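Local coordinates for protein putative polysaccharide deacetylase (PDB 5JP6) that probably removes acetyl groups from the amino sugars of peptidoglycan as a zinc-binding deacetylase of carbohydrate esterase family 4, at residues R189-V194 against Q347-L352. The protein carries 1 engineered substitution. Numbering follows the deposited sequence. Where two conformers were deposited one is given.
Sequences RALKEV and QFLREL
Val-194 N donates to Leu-191 O at 3.2 Å, an i to i-3 bond that holds together two of the residues receiving Leu-349. Leu-349 meets Ala-190, Leu-191 and Val-194 with one methyl, CD1. Its CG lies anti to the carbonyl carbon (chi1 -64°), and the extended second torsion (167°) carries CD1 across to the neighbouring helix. There Leu-349 CD1 comes to rest 3.4 Å from Ala-190 O, a van der Waals touch of a methyl on a backbone carbonyl. Leu-349 CD1 also lies 4.0 Å from Ala-190 CB; so small a side chain lets leucine reach the main chain of the helix. Val-194 CG2 approaches Leu-349 CD1 at 3.8 Å. The valine's chi1 (-61°, measured to CG1) turns CG2 in over its own backbone toward that methyl. Leu-191 CD2 closes in more loosely, 4.2 Å from Leu-349 CD1. Leu-191 starts out pointing away, yet its length brings a branch back to the contact. All four residues are buried, which suits their apolar side chains. Leu-349 and Leu-191 also rest on Leu-173 of strand 170-176, while Val-194 abuts Phe-144 and shares backbone hydrogen bonds with Phe-146. Helices 183-193 and 339-354 thus pack side by side over the parallel strands, the helical outer layer expected of the distorted beta/alpha barrel of the NodB-homology fold, away from the zinc site.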
loop_
_atom_site.group_PDB
_atom_site.type_symbol
_atom_site.label_atom_id
_atom_site.label_comp_id
_atom_site.label_asym_id
_atom_site.label_seq_id
_atom_site.Cartn_x
_atom_site.Cartn_y
_atom_site.Cartn_z
ATOM N N ARG A 189 -10.368 -2.877 9.849
ATOM C CA ARG A 189 -11.692 -2.657 10.455
ATOM C C ARG A 189 -12.760 -2.640 9.379
ATOM O O ARG A 189 -13.815 -3.255 9.521
ATOM C CB ARG A 189 -11.739 -1.349 11.227
ATOM C CG ARG A 189 -10.894 -1.370 12.480
ATOM C CD ARG A 189 -11.135 -0.151 13.322
ATOM N NE ARG A 189 -10.495 1.061 12.791
ATOM C CZ ARG A 189 -9.248 1.459 13.050
ATOM N NH1 ARG A 189 -8.439 0.724 13.789
ATOM N NH2 ARG A 189 -8.798 2.597 12.539
ATOM N N ALA A 190 -12.456 -1.965 8.289
ATOM C CA ALA A 190 -13.433 -1.838 7.193
ATOM C C ALA A 190 -13.735 -3.205 6.570
ATOM O O ALA A 190 -14.892 -3.557 6.319
ATOM C CB ALA A 190 -12.933 -0.870 6.143
ATOM N N LEU A 191 -12.694 -3.983 6.339
ATOM C CA LEU A 191 -12.864 -5.314 5.771
ATOM C C LEU A 191 -13.668 -6.207 6.688
ATOM O O LEU A 191 -14.583 -6.921 6.253
ATOM C CB LEU A 191 -11.504 -5.938 5.453
ATOM C CG LEU A 191 -10.683 -5.270 4.355
ATOM C CD1 LEU A 191 -9.256 -5.795 4.354
ATOM C CD2 LEU A 191 -11.284 -5.480 2.975
ATOM N N LYS A 192 -13.296 -6.204 7.961
ATOM C CA LYS A 192 -13.902 -7.105 8.919
ATOM C C LYS A 192 -15.402 -6.835 9.085
ATOM O O LYS A 192 -16.201 -7.781 9.237
ATOM C CB LYS A 192 -13.188 -7.069 10.265
ATOM C CG LYS A 192 -13.710 -8.102 11.257
ATOM C CD LYS A 192 -12.890 -8.102 12.540
ATOM C CE LYS A 192 -13.503 -9.096 13.518
ATOM N NZ LYS A 192 -12.962 -9.008 14.902
ATOM N N GLU A 193 -15.787 -5.549 9.095
ATOM C CA GLU A 193 -17.195 -5.149 9.273
ATOM C C GLU A 193 -18.130 -5.813 8.272
ATOM O O GLU A 193 -19.326 -6.016 8.577
ATOM C CB GLU A 193 -17.379 -3.601 9.026
ATOM C CG GLU A 193 -16.913 -2.770 10.108
ATOM C CD GLU A 193 -16.968 -1.278 9.791
ATOM O OE1 GLU A 193 -16.955 -0.731 8.613
ATOM O OE2 GLU A 193 -16.930 -0.646 10.796
ATOM N N VAL A 194 -17.599 -6.084 7.075
ATOM C CA VAL A 194 -18.410 -6.626 5.987
ATOM C C VAL A 194 -17.971 -8.045 5.564
ATOM O O VAL A 194 -18.368 -8.546 4.500
ATOM C CB VAL A 194 -18.442 -5.648 4.789
ATOM C CG1 VAL A 194 -19.056 -4.321 5.206
ATOM C CG2 VAL A 194 -17.048 -5.465 4.169
ATOM N N GLN A 347 -16.617 3.083 2.159
ATOM C CA GLN A 347 -17.455 3.560 1.091
ATOM C C GLN A 347 -17.272 2.661 -0.177
ATOM O O GLN A 347 -18.240 2.295 -0.885
ATOM C CB GLN A 347 -17.134 5.008 0.786
ATOM C CG GLN A 347 -18.090 5.610 -0.234
ATOM C CD GLN A 347 -19.383 6.131 0.399
ATOM O OE1 GLN A 347 -19.327 7.017 1.210
ATOM N NE2 GLN A 347 -20.513 5.538 0.084
ATOM N N PHE A 348 -16.028 2.292 -0.451
ATOM C CA PHE A 348 -15.695 1.431 -1.576
ATOM C C PHE A 348 -16.383 0.083 -1.445
ATOM O O PHE A 348 -16.966 -0.427 -2.392
ATOM C CB PHE A 348 -14.177 1.257 -1.684
ATOM C CG PHE A 348 -13.755 0.264 -2.719
ATOM C CD1 PHE A 348 -13.883 0.546 -4.056
ATOM C CD2 PHE A 348 -13.257 -0.991 -2.364
ATOM C CE1 PHE A 348 -13.480 -0.363 -5.025
ATOM C CE2 PHE A 348 -12.896 -1.904 -3.331
ATOM C CZ PHE A 348 -12.999 -1.587 -4.652
ATOM N N LEU A 349 -16.273 -0.504 -0.258
ATOM C CA LEU A 349 -16.887 -1.782 -0.005
ATOM C C LEU A 349 -18.415 -1.736 -0.167
ATOM O O LEU A 349 -19.003 -2.652 -0.725
ATOM C CB LEU A 349 -16.454 -2.299 1.361
ATOM C CG LEU A 349 -14.947 -2.598 1.520
ATOM C CD1 LEU A 349 -14.572 -2.791 2.986
ATOM C CD2 LEU A 349 -14.540 -3.769 0.661
ATOM N N ARG A 350 -19.032 -0.679 0.344
ATOM C CA ARG A 350 -20.464 -0.511 0.177
ATOM C C ARG A 350 -20.831 -0.405 -1.300
ATOM O O ARG A 350 -21.801 -1.027 -1.741
ATOM C CB ARG A 350 -20.967 0.689 0.991
ATOM C CG ARG A 350 -22.460 1.025 0.815
ATOM C CD ARG A 350 -23.452 -0.087 1.155
ATOM N NE ARG A 350 -24.787 0.149 0.583
ATOM C CZ ARG A 350 -25.776 0.835 1.143
ATOM N NH1 ARG A 350 -25.656 1.386 2.344
ATOM N NH2 ARG A 350 -26.923 0.959 0.489
ATOM N N GLU A 351 -20.062 0.354 -2.072
ATOM C CA GLU A 351 -20.346 0.459 -3.518
ATOM C C GLU A 351 -20.135 -0.879 -4.249
ATOM O O GLU A 351 -20.943 -1.190 -5.119
ATOM C CB GLU A 351 -19.549 1.566 -4.161
ATOM C CG GLU A 351 -20.163 2.931 -3.942
ATOM C CD GLU A 351 -21.547 3.001 -4.593
ATOM O OE1 GLU A 351 -21.653 2.697 -5.816
ATOM O OE2 GLU A 351 -22.510 3.310 -3.866
ATOM N N LEU A 352 -19.105 -1.664 -3.913
ATOM C CA LEU A 352 -18.948 -3.009 -4.523
ATOM C C LEU A 352 -20.251 -3.778 -4.276
ATOM O O LEU A 352 -20.802 -4.415 -5.190
ATOM C CB LEU A 352 -17.776 -3.784 -3.949
ATOM C CG LEU A 352 -16.379 -3.414 -4.363
ATOM C CD1 LEU A 352 -15.392 -4.341 -3.669
ATOM C CD2 LEU A 352 -16.219 -3.439 -5.867
#